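Local structure of GH26A (Muricauda sp. MAR_2010_75, 6Q75) at residues A[52-57]-A[85-90]; A[75-80]-A[105-110]; A[171-176]-A[215-220]. The protein is a glycoside hydrolase of family 26 that probably cleaves beta-linked polysaccharides such as mannans in a marine bacterium. All blocks are in the same frame, centred on the assembly; numbering follows the deposited sequence.

Interaction 1: residues A[52-57]-A[85-90]; sequences SYNENP and DNPGER
The guanidinium of Arg90 comes side-on against Asn54, with one nitrogen reaching the backbone carbonyl and another the side-chain amide. NE gives a nearly straight bond to Asn54 O (2.8 Å, 173° at the hydrogen), with the oxygen lying in the guanidinium plane. NH2 reaches Asn54 OD1 at 3.0 Å, but stands above the amide plane, the two flat groups being turned 53° apart; its second bond, to Asn54 O, is weak. The Arg90 chain runs extended through its first two torsions and bends only at chi3 (68°), which swings the guanidinium round to the loop. On the Asn54 amide, Pro87 packs its ring carbons, CB lying 3.5 Å from OD1 and CG 3.7 Å from ND2. ND2 itself donates to the carbonyls of Asp78 and Tyr80, so the amide is gripped at both ends and its rotation is fixed. Pro57 CG meets the aliphatic part of Arg90 at CG. Ahead of the helix, Asn86 OD1 accepts from Gly88 N (2.9 Å), a capping bond at the first turn. The arrangement ties the loop after strand 46-51 to the start of helix 88-100, a beta-alpha loop held to a neighbouring helix in a (beta/alpha)8 barrel.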
loop_
_atom_site.group_PDB
_atom_site.type_symbol
_atom_site.label_atom_id
_atom_site.label_comp_id
_atom_site.label_asym_id
_atom_site.label_seq_id
_atom_site.Cartn_x
_atom_site.Cartn_y
_atom_site.Cartn_z
ATOM N N SER A 52 -9.233 -4.221 5.041
ATOM C CA SER A 52 -10.676 -4.417 4.911
ATOM C C SER A 52 -11.178 -3.627 3.710
ATOM O O SER A 52 -10.630 -2.574 3.378
ATOM C CB SER A 52 -11.438 -3.966 6.188
ATOM O OG SER A 52 -10.978 -4.625 7.362
ATOM N N TYR A 53 -12.217 -4.134 3.047
ATOM C CA TYR A 53 -12.846 -3.353 1.988
ATOM C C TYR A 53 -13.492 -2.098 2.562
ATOM O O TYR A 53 -13.996 -2.095 3.693
ATOM C CB TYR A 53 -13.908 -4.183 1.275
ATOM C CG TYR A 53 -13.406 -5.521 0.788
ATOM C CD1 TYR A 53 -12.473 -5.598 -0.245
ATOM C CD2 TYR A 53 -13.889 -6.713 1.334
ATOM C CE1 TYR A 53 -12.024 -6.834 -0.707
ATOM C CE2 TYR A 53 -13.467 -7.935 0.865
ATOM C CZ TYR A 53 -12.527 -7.990 -0.152
ATOM O OH TYR A 53 -12.064 -9.213 -0.611
ATOM N N ASN A 54 -13.497 -1.021 1.762
ATOM C CA ASN A 54 -13.947 0.245 2.332
ATOM C C ASN A 54 -15.449 0.288 2.605
ATOM O O ASN A 54 -15.894 1.207 3.299
ATOM C CB ASN A 54 -13.541 1.439 1.451
ATOM C CG ASN A 54 -14.298 1.505 0.105
ATOM O OD1 ASN A 54 -15.529 1.391 0.022
ATOM N ND2 ASN A 54 -13.541 1.726 -0.950
ATOM N N GLU A 55 -16.236 -0.659 2.081
ATOM C CA GLU A 55 -17.660 -0.714 2.430
ATOM C C GLU A 55 -17.866 -0.896 3.929
ATOM O O GLU A 55 -18.828 -0.370 4.508
ATOM C CB GLU A 55 -18.341 -1.853 1.672
ATOM C CG GLU A 55 -18.580 -1.556 0.195
ATOM C CD GLU A 55 -17.497 -2.122 -0.713
ATOM O OE1 GLU A 55 -16.322 -2.214 -0.277
ATOM O OE2 GLU A 55 -17.830 -2.470 -1.878
ATOM N N ASN A 56 -17.008 -1.686 4.561
ATOM C CA ASN A 56 -17.011 -1.882 6.012
ATOM C C ASN A 56 -15.552 -1.868 6.433
ATOM O O ASN A 56 -14.896 -2.919 6.532
ATOM C CB ASN A 56 -17.707 -3.194 6.390
ATOM C CG ASN A 56 -19.121 -3.259 5.885
ATOM O OD1 ASN A 56 -19.383 -3.778 4.794
ATOM N ND2 ASN A 56 -20.047 -2.733 6.668
ATOM N N PRO A 57 -14.990 -0.677 6.643
ATOM C CA PRO A 57 -13.530 -0.503 6.596
ATOM C C PRO A 57 -12.774 -1.060 7.786
ATOM O O PRO A 57 -11.542 -0.991 7.785
ATOM C CB PRO A 57 -13.361 1.026 6.507
ATOM C CG PRO A 57 -14.654 1.587 7.024
ATOM C CD PRO A 57 -15.722 0.605 6.679
ATOM N N ASP A 85 -21.484 5.652 -4.240
ATOM C CA ASP A 85 -21.001 6.832 -3.535
ATOM C C ASP A 85 -19.478 6.846 -3.403
ATOM O O ASP A 85 -18.834 5.799 -3.294
ATOM C CB ASP A 85 -21.636 6.917 -2.144
ATOM C CG ASP A 85 -23.148 7.054 -2.201
ATOM O OD1 ASP A 85 -23.636 8.000 -2.853
ATOM O OD2 ASP A 85 -23.847 6.218 -1.584
ATOM N N ASN A 86 -18.910 8.053 -3.447
ATOM C CA ASN A 86 -17.517 8.280 -3.089
ATOM C C ASN A 86 -17.241 7.738 -1.681
ATOM O O ASN A 86 -17.874 8.196 -0.715
ATOM C CB ASN A 86 -17.209 9.779 -3.141
ATOM C CG ASN A 86 -15.725 10.082 -3.026
ATOM O OD1 ASN A 86 -14.975 9.384 -2.349
ATOM N ND2 ASN A 86 -15.297 11.149 -3.686
ATOM N N PRO A 87 -16.312 6.789 -1.522
ATOM C CA PRO A 87 -16.055 6.201 -0.196
ATOM C C PRO A 87 -15.160 7.039 0.708
ATOM O O PRO A 87 -14.952 6.660 1.860
ATOM C CB PRO A 87 -15.359 4.881 -0.550
ATOM C CG PRO A 87 -14.587 5.213 -1.783
ATOM C CD PRO A 87 -15.480 6.165 -2.569
ATOM N N GLY A 88 -14.673 8.192 0.250
ATOM C CA GLY A 88 -13.611 8.874 0.972
ATOM C C GLY A 88 -14.001 9.316 2.372
ATOM O O GLY A 88 -13.213 9.174 3.310
ATOM N N GLU A 89 -15.194 9.906 2.530
ATOM C CA GLU A 89 -15.588 10.387 3.857
ATOM C C GLU A 89 -15.685 9.240 4.865
ATOM O O GLU A 89 -15.253 9.372 6.019
ATOM C CB GLU A 89 -16.897 11.162 3.760
ATOM C CG GLU A 89 -16.661 12.591 3.277
ATOM C CD GLU A 89 -17.890 13.485 3.369
ATOM O OE1 GLU A 89 -18.411 13.888 2.304
ATOM O OE2 GLU A 89 -18.325 13.805 4.500
ATOM N N ARG A 90 -16.251 8.107 4.446
ATOM C CA ARG A 90 -16.354 6.951 5.335
ATOM C C ARG A 90 -14.969 6.417 5.716
ATOM O O ARG A 90 -14.743 6.012 6.862
ATOM C CB ARG A 90 -17.193 5.867 4.654
ATOM C CG ARG A 90 -17.355 4.581 5.428
ATOM C CD ARG A 90 -18.360 3.638 4.737
ATOM N NE ARG A 90 -17.881 3.109 3.450
ATOM C CZ ARG A 90 -18.324 3.519 2.259
ATOM N NH1 ARG A 90 -19.250 4.475 2.182
ATOM N NH2 ARG A 90 -17.837 2.990 1.140
#

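Interaction 2: residues A[75-80]-A[105-110]; sequences WGTDFY and VTLMWH
A right-handed beta-alpha-beta unit of the barrel brings strands 74-78 and 104-108 side by side in parallel register, Trp75 beside Val105 and Asp78 beside Met108. Backbone bonds join them, among them Thr106 N to Trp75 O (2.8 Å) and Phe79 N to Met108 O (2.9 Å). At its strand end Asp78 turns its carboxylate to the neighbouring loop. Its CG stands anti to the backbone N (chi1 177°), carrying the carboxylate across to His110. Asp78 OD2, met on its syn side, accepts from His110 ND1 at 2.7 Å, almost straight and in the imidazole plane. OD1 receives two backbone donors: His110 N on the syn side, and Tyr80 N from above the carboxylate plane, which closes an Asx turn. His110 CB sits over the Tyr80 ring face, 4.0 Å from its centroid. With an alanine at Asp78, His110 ND1 would probably lose the acceptor that helps fix its ring, and two backbone N-H groups theirs. Towards the helices, Val105 CG1 meets the Trp75 ring edge and Phe79 CE2 touches Leu107 CD1 (3.7 Å). His110 also borders a bound Tris molecule, consistent with the pocket at the C-terminal strand ends where (beta/alpha)8 glycosidases bind sugar.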
loop_
_atom_site.group_PDB
_atom_site.type_symbol
_atom_site.label_atom_id
_atom_site.label_comp_id
_atom_site.label_asym_id
_atom_site.label_seq_id
_atom_site.Cartn_x
_atom_site.Cartn_y
_atom_site.Cartn_z
ATOM N N TRP A 75 -3.709 -0.947 10.193
ATOM C CA TRP A 75 -5.078 -0.934 9.707
ATOM C C TRP A 75 -5.043 -0.435 8.270
ATOM O O TRP A 75 -4.471 0.631 8.012
ATOM C CB TRP A 75 -5.928 0.008 10.573
ATOM C CG TRP A 75 -7.351 0.267 10.093
ATOM C CD1 TRP A 75 -8.460 -0.456 10.429
ATOM C CD2 TRP A 75 -7.804 1.311 9.211
ATOM N NE1 TRP A 75 -9.575 0.067 9.821
ATOM C CE2 TRP A 75 -9.202 1.150 9.062
ATOM C CE3 TRP A 75 -7.170 2.369 8.544
ATOM C CZ2 TRP A 75 -9.979 2.001 8.277
ATOM C CZ3 TRP A 75 -7.956 3.221 7.744
ATOM C CH2 TRP A 75 -9.342 3.028 7.627
ATOM N N GLY A 76 -5.639 -1.179 7.350
ATOM C CA GLY A 76 -5.635 -0.791 5.943
ATOM C C GLY A 76 -7.000 -0.813 5.284
ATOM O O GLY A 76 -7.832 -1.665 5.584
ATOM N N THR A 77 -7.236 0.167 4.415
ATOM C CA THR A 77 -8.354 0.041 3.477
ATOM C C THR A 77 -7.946 0.754 2.188
ATOM O O THR A 77 -6.750 0.958 1.938
ATOM C CB THR A 77 -9.695 0.507 4.096
ATOM O OG1 THR A 77 -10.787 0.111 3.225
ATOM C CG2 THR A 77 -9.733 2.017 4.352
ATOM N N ASP A 78 -8.937 1.067 1.340
ATOM C CA ASP A 78 -8.731 1.300 -0.091
ATOM C C ASP A 78 -9.720 2.363 -0.549
ATOM O O ASP A 78 -10.899 2.311 -0.179
ATOM C CB ASP A 78 -8.934 -0.049 -0.817
ATOM C CG ASP A 78 -8.822 -0.007 -2.342
ATOM O OD1 ASP A 78 -8.502 1.014 -2.994
ATOM O OD2 ASP A 78 -9.000 -1.120 -2.907
ATOM N N PHE A 79 -9.243 3.330 -1.330
ATOM C CA PHE A 79 -10.105 4.394 -1.822
ATOM C C PHE A 79 -10.972 3.969 -3.010
ATOM O O PHE A 79 -11.748 4.786 -3.523
ATOM C CB PHE A 79 -9.259 5.607 -2.206
ATOM C CG PHE A 79 -8.947 6.524 -1.052
ATOM C CD1 PHE A 79 -9.891 7.447 -0.597
ATOM C CD2 PHE A 79 -7.703 6.497 -0.442
ATOM C CE1 PHE A 79 -9.618 8.296 0.462
ATOM C CE2 PHE A 79 -7.401 7.368 0.621
ATOM C CZ PHE A 79 -8.366 8.273 1.069
ATOM N N TYR A 80 -10.866 2.713 -3.439
ATOM C CA TYR A 80 -11.602 2.205 -4.593
ATOM C C TYR A 80 -13.057 2.667 -4.620
ATOM O O TYR A 80 -13.863 2.295 -3.761
ATOM C CB TYR A 80 -11.541 0.676 -4.593
ATOM C CG TYR A 80 -12.102 -0.003 -5.822
ATOM C CD1 TYR A 80 -12.322 0.696 -7.015
ATOM C CD2 TYR A 80 -12.375 -1.365 -5.806
ATOM C CE1 TYR A 80 -12.838 0.032 -8.146
ATOM C CE2 TYR A 80 -12.885 -2.014 -6.914
ATOM C CZ TYR A 80 -13.106 -1.323 -8.080
ATOM O OH TYR A 80 -13.618 -2.006 -9.181
ATOM N N VAL A 105 -1.904 3.581 10.091
ATOM C CA VAL A 105 -2.880 3.604 8.997
ATOM C C VAL A 105 -2.176 3.423 7.661
ATOM O O VAL A 105 -1.218 4.142 7.354
ATOM C CB VAL A 105 -3.672 4.925 8.989
ATOM C CG1 VAL A 105 -4.473 5.077 7.655
ATOM C CG2 VAL A 105 -4.558 5.019 10.192
ATOM N N THR A 106 -2.679 2.499 6.829
ATOM C CA THR A 106 -2.223 2.402 5.447
ATOM C C THR A 106 -3.417 2.490 4.498
ATOM O O THR A 106 -4.500 1.980 4.794
ATOM C CB THR A 106 -1.397 1.102 5.182
ATOM O OG1 THR A 106 -0.911 1.129 3.833
ATOM C CG2 THR A 106 -2.207 -0.192 5.425
ATOM N N LEU A 107 -3.233 3.199 3.382
ATOM C CA LEU A 107 -4.298 3.385 2.398
ATOM C C LEU A 107 -3.757 3.124 0.998
ATOM O O LEU A 107 -2.614 3.481 0.683
ATOM C CB LEU A 107 -4.886 4.815 2.477
ATOM C CG LEU A 107 -5.555 5.093 3.833
ATOM C CD1 LEU A 107 -5.926 6.586 3.946
ATOM C CD2 LEU A 107 -6.793 4.205 4.030
ATOM N N MET A 108 -4.572 2.458 0.179
ATOM C CA MET A 108 -4.289 2.201 -1.226
ATOM C C MET A 108 -5.418 2.790 -2.075
ATOM O O MET A 108 -6.343 3.436 -1.560
ATOM C CB MET A 108 -4.130 0.697 -1.487
ATOM C CG MET A 108 -5.416 -0.079 -1.210
ATOM S SD MET A 108 -5.180 -1.869 -1.234
ATOM C CE MET A 108 -4.525 -2.104 -2.892
ATOM N N TRP A 109 -5.364 2.526 -3.381
ATOM C CA TRP A 109 -6.261 3.224 -4.298
ATOM C C TRP A 109 -6.417 2.467 -5.607
ATOM O O TRP A 109 -5.795 2.828 -6.613
ATOM C CB TRP A 109 -5.745 4.641 -4.551
ATOM C CG TRP A 109 -6.655 5.527 -5.398
ATOM C CD1 TRP A 109 -8.022 5.459 -5.502
ATOM C CD2 TRP A 109 -6.235 6.567 -6.295
ATOM N NE1 TRP A 109 -8.482 6.443 -6.380
ATOM C CE2 TRP A 109 -7.399 7.110 -6.891
ATOM C CE3 TRP A 109 -4.986 7.102 -6.634
ATOM C CZ2 TRP A 109 -7.354 8.186 -7.816
ATOM C CZ3 TRP A 109 -4.942 8.151 -7.564
ATOM C CH2 TRP A 109 -6.120 8.669 -8.145
ATOM N N HIS A 110 -7.214 1.403 -5.618
ATOM C CA HIS A 110 -7.693 0.919 -6.909
ATOM C C HIS A 110 -8.496 2.039 -7.572
ATOM O O HIS A 110 -9.296 2.729 -6.927
ATOM C CB HIS A 110 -8.574 -0.307 -6.768
ATOM C CG HIS A 110 -7.832 -1.554 -6.403
ATOM N ND1 HIS A 110 -7.857 -2.085 -5.131
ATOM C CD2 HIS A 110 -7.068 -2.391 -7.150
ATOM C CE1 HIS A 110 -7.147 -3.203 -5.110
ATOM N NE2 HIS A 110 -6.664 -3.416 -6.325
#

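Interaction 3: residues A[171-176]-A[215-220]; sequences LWRPYH and IWVWNA
Strands 170-173 and 214-221 are neighbouring parallel strands of the (beta/alpha)8 barrel, joined by Trp172 N to Ile215 O (2.9 Å) and Val217 N to Trp172 O (2.8 Å). The indoles of Trp172 and Trp216 meet on the side towards helix 194-208 as a T-shaped pair: the CD1-NE1 edge of Trp172 points onto the face of the Trp216 six-membered ring, centroids 4.7 Å apart and planes at 88°. Pro174 CG adds itself beside Trp216 CZ3, while its CB lies over one face of the Trp172 ring. On the other side of the sheet Leu171 CD2 packs against Ile215 CG2 (3.7 Å), and both side chains rest on helix 30-40. Further along, Arg173 lays its CG beside Val217 CB and then bends at chi3 (-45°), which turns NE to Asn219 OD1; this 2.9 Å bond lies in the carbonyl plane of the amide. A water also links Arg173 NH1 with Asn219 OD1, and Arg173 NH2 donates to Thr106, so all three guanidinium nitrogens have a partner. Asn219 ND2 in turn binds Asp250. Beyond the bridged pairs, a second water accepts from Asn219 N and donates to Pro174 O and Val217 O, linking the segments. His176, whose NE2 binds a Tris molecule, brings the segment to the C-terminal mouth of the barrel, where clan GH-A glycosidases carry their active site.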
loop_
_atom_site.group_PDB
_atom_site.type_symbol
_atom_site.label_atom_id
_atom_site.label_comp_id
_atom_site.label_asym_id
_atom_site.label_seq_id
_atom_site.Cartn_x
_atom_site.Cartn_y
_atom_site.Cartn_z
ATOM N N LEU A 171 0.650 5.399 5.504
ATOM C CA LEU A 171 1.439 4.567 4.605
ATOM C C LEU A 171 0.688 4.487 3.278
ATOM O O LEU A 171 -0.260 3.705 3.131
ATOM C CB LEU A 171 1.648 3.170 5.209
ATOM C CG LEU A 171 2.440 3.198 6.518
ATOM C CD1 LEU A 171 2.353 1.817 7.210
ATOM C CD2 LEU A 171 3.916 3.565 6.286
ATOM N N TRP A 172 1.088 5.318 2.305
ATOM C CA TRP A 172 0.336 5.532 1.073
ATOM C C TRP A 172 0.900 4.639 -0.030
ATOM O O TRP A 172 2.094 4.719 -0.328
ATOM C CB TRP A 172 0.445 7.022 0.712
ATOM C CG TRP A 172 -0.065 7.453 -0.601
ATOM C CD1 TRP A 172 0.637 8.119 -1.571
ATOM C CD2 TRP A 172 -1.403 7.313 -1.096
ATOM N NE1 TRP A 172 -0.176 8.378 -2.656
ATOM C CE2 TRP A 172 -1.435 7.910 -2.385
ATOM C CE3 TRP A 172 -2.576 6.739 -0.580
ATOM C CZ2 TRP A 172 -2.586 7.945 -3.172
ATOM C CZ3 TRP A 172 -3.722 6.751 -1.373
ATOM C CH2 TRP A 172 -3.720 7.384 -2.653
ATOM N N ARG A 173 0.063 3.737 -0.602
ATOM C CA ARG A 173 0.525 2.729 -1.561
ATOM C C ARG A 173 -0.274 2.850 -2.861
ATOM O O ARG A 173 -1.192 2.067 -3.123
ATOM C CB ARG A 173 0.445 1.305 -0.971
ATOM C CG ARG A 173 0.592 1.238 0.564
ATOM C CD ARG A 173 0.825 -0.212 1.019
ATOM N NE ARG A 173 -0.089 -1.146 0.343
ATOM C CZ ARG A 173 -1.367 -1.311 0.685
ATOM N NH1 ARG A 173 -2.123 -2.166 0.005
ATOM N NH2 ARG A 173 -1.901 -0.606 1.687
ATOM N N PRO A 174 0.007 3.871 -3.676
ATOM C CA PRO A 174 -0.709 4.037 -4.945
ATOM C C PRO A 174 -0.175 3.157 -6.078
ATOM O O PRO A 174 1.009 2.815 -6.140
ATOM C CB PRO A 174 -0.482 5.526 -5.257
ATOM C CG PRO A 174 0.967 5.756 -4.746
ATOM C CD PRO A 174 1.089 4.840 -3.483
ATOM N N TYR A 175 -1.067 2.843 -7.018
ATOM C CA TYR A 175 -0.713 2.172 -8.276
ATOM C C TYR A 175 0.115 0.911 -8.001
ATOM O O TYR A 175 1.187 0.698 -8.572
ATOM C CB TYR A 175 0.030 3.103 -9.212
ATOM C CG TYR A 175 -0.782 4.313 -9.643
ATOM C CD1 TYR A 175 -2.054 4.168 -10.218
ATOM C CD2 TYR A 175 -0.277 5.595 -9.489
ATOM C CE1 TYR A 175 -2.805 5.288 -10.619
ATOM C CE2 TYR A 175 -1.019 6.722 -9.908
ATOM C CZ TYR A 175 -2.276 6.551 -10.457
ATOM O OH TYR A 175 -3.011 7.662 -10.854
ATOM N N HIS A 176 -0.396 0.103 -7.091
ATOM C CA HIS A 176 0.300 -1.073 -6.591
ATOM C C HIS A 176 0.332 -2.190 -7.643
ATOM O O HIS A 176 -0.412 -2.184 -8.629
ATOM C CB HIS A 176 -0.389 -1.577 -5.322
ATOM C CG HIS A 176 -1.813 -1.958 -5.570
ATOM N ND1 HIS A 176 -2.764 -1.042 -5.955
ATOM C CD2 HIS A 176 -2.427 -3.162 -5.572
ATOM C CE1 HIS A 176 -3.918 -1.658 -6.147
ATOM N NE2 HIS A 176 -3.741 -2.949 -5.909
ATOM N N ILE A 215 3.731 8.788 3.699
ATOM C CA ILE A 215 4.915 7.955 3.532
ATOM C C ILE A 215 4.715 7.186 2.238
ATOM O O ILE A 215 3.727 6.454 2.095
ATOM C CB ILE A 215 5.097 7.003 4.730
ATOM C CG1 ILE A 215 5.530 7.806 5.969
ATOM C CG2 ILE A 215 6.134 5.920 4.426
ATOM C CD1 ILE A 215 5.346 7.043 7.262
ATOM N N TRP A 216 5.634 7.334 1.287
ATOM C CA TRP A 216 5.387 6.818 -0.054
ATOM C C TRP A 216 5.838 5.371 -0.148
ATOM O O TRP A 216 7.039 5.081 -0.124
ATOM C CB TRP A 216 6.066 7.676 -1.116
ATOM C CG TRP A 216 5.301 8.967 -1.298
ATOM C CD1 TRP A 216 5.277 10.043 -0.454
ATOM C CD2 TRP A 216 4.356 9.253 -2.340
ATOM N NE1 TRP A 216 4.415 11.004 -0.941
ATOM C CE2 TRP A 216 3.837 10.537 -2.093
ATOM C CE3 TRP A 216 3.931 8.565 -3.477
ATOM C CZ2 TRP A 216 2.894 11.131 -2.928
ATOM C CZ3 TRP A 216 3.001 9.156 -4.307
ATOM C CH2 TRP A 216 2.506 10.444 -4.035
ATOM N N VAL A 217 4.872 4.468 -0.299
ATOM C CA VAL A 217 5.160 3.037 -0.328
ATOM C C VAL A 217 5.015 2.591 -1.770
ATOM O O VAL A 217 3.904 2.598 -2.322
ATOM C CB VAL A 217 4.235 2.227 0.584
ATOM C CG1 VAL A 217 4.666 0.717 0.551
ATOM C CG2 VAL A 217 4.267 2.778 2.020
ATOM N N TRP A 218 6.135 2.180 -2.368
ATOM C CA TRP A 218 6.162 1.624 -3.713
ATOM C C TRP A 218 5.930 0.128 -3.565
ATOM O O TRP A 218 6.792 -0.571 -3.042
ATOM C CB TRP A 218 7.511 1.934 -4.361
ATOM C CG TRP A 218 7.722 1.413 -5.771
ATOM C CD1 TRP A 218 7.423 2.055 -6.957
ATOM C CD2 TRP A 218 8.351 0.185 -6.130
ATOM N NE1 TRP A 218 7.819 1.283 -8.026
ATOM C CE2 TRP A 218 8.384 0.127 -7.545
ATOM C CE3 TRP A 218 8.881 -0.887 -5.392
ATOM C CZ2 TRP A 218 8.920 -0.956 -8.232
ATOM C CZ3 TRP A 218 9.414 -1.966 -6.088
ATOM C CH2 TRP A 218 9.436 -1.990 -7.483
ATOM N N ASN A 219 4.749 -0.353 -3.991
ATOM C CA ASN A 219 4.248 -1.688 -3.634
ATOM C C ASN A 219 4.105 -2.495 -4.926
ATOM O O ASN A 219 3.132 -2.315 -5.666
ATOM C CB ASN A 219 2.901 -1.562 -2.903
ATOM C CG ASN A 219 2.462 -2.848 -2.172
ATOM O OD1 ASN A 219 1.675 -2.773 -1.228
ATOM N ND2 ASN A 219 2.955 -4.018 -2.608
ATOM N N ALA A 220 5.048 -3.401 -5.176
ATOM C CA ALA A 220 5.040 -4.234 -6.368
ATOM C C ALA A 220 4.384 -5.581 -6.076
ATOM O O ALA A 220 3.840 -5.822 -4.997
ATOM C CB ALA A 220 6.470 -4.413 -6.883
HETATM O O HOH W 1 -0.901 -3.356 -2.333
HETATM O O HOH W 2 2.458 1.387 -4.331
#

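How the interactions relate
Along the chain, interactions 1 and 2 alternate their segments, and interaction 3 follows after both. They step round the barrel from its rim to its middle: the centres of interactions 1 and 2 lie about 9 Å apart, those of 2 and 3 about 10 Å, and those of 1 and 3 about 19 Å, with about 9 Å between the nearest atoms of 1 and 3. Ser52 O to Thr77 OG1 joins the first pair, and helix 88-100 of interaction 1 connects the two strands of interaction 2. The second pair lies in one sheet, strands 104-108 and 170-173 being neighbours. At the strand ends His110 and His176 pack edge-to-face, consistent with both lining one pocket.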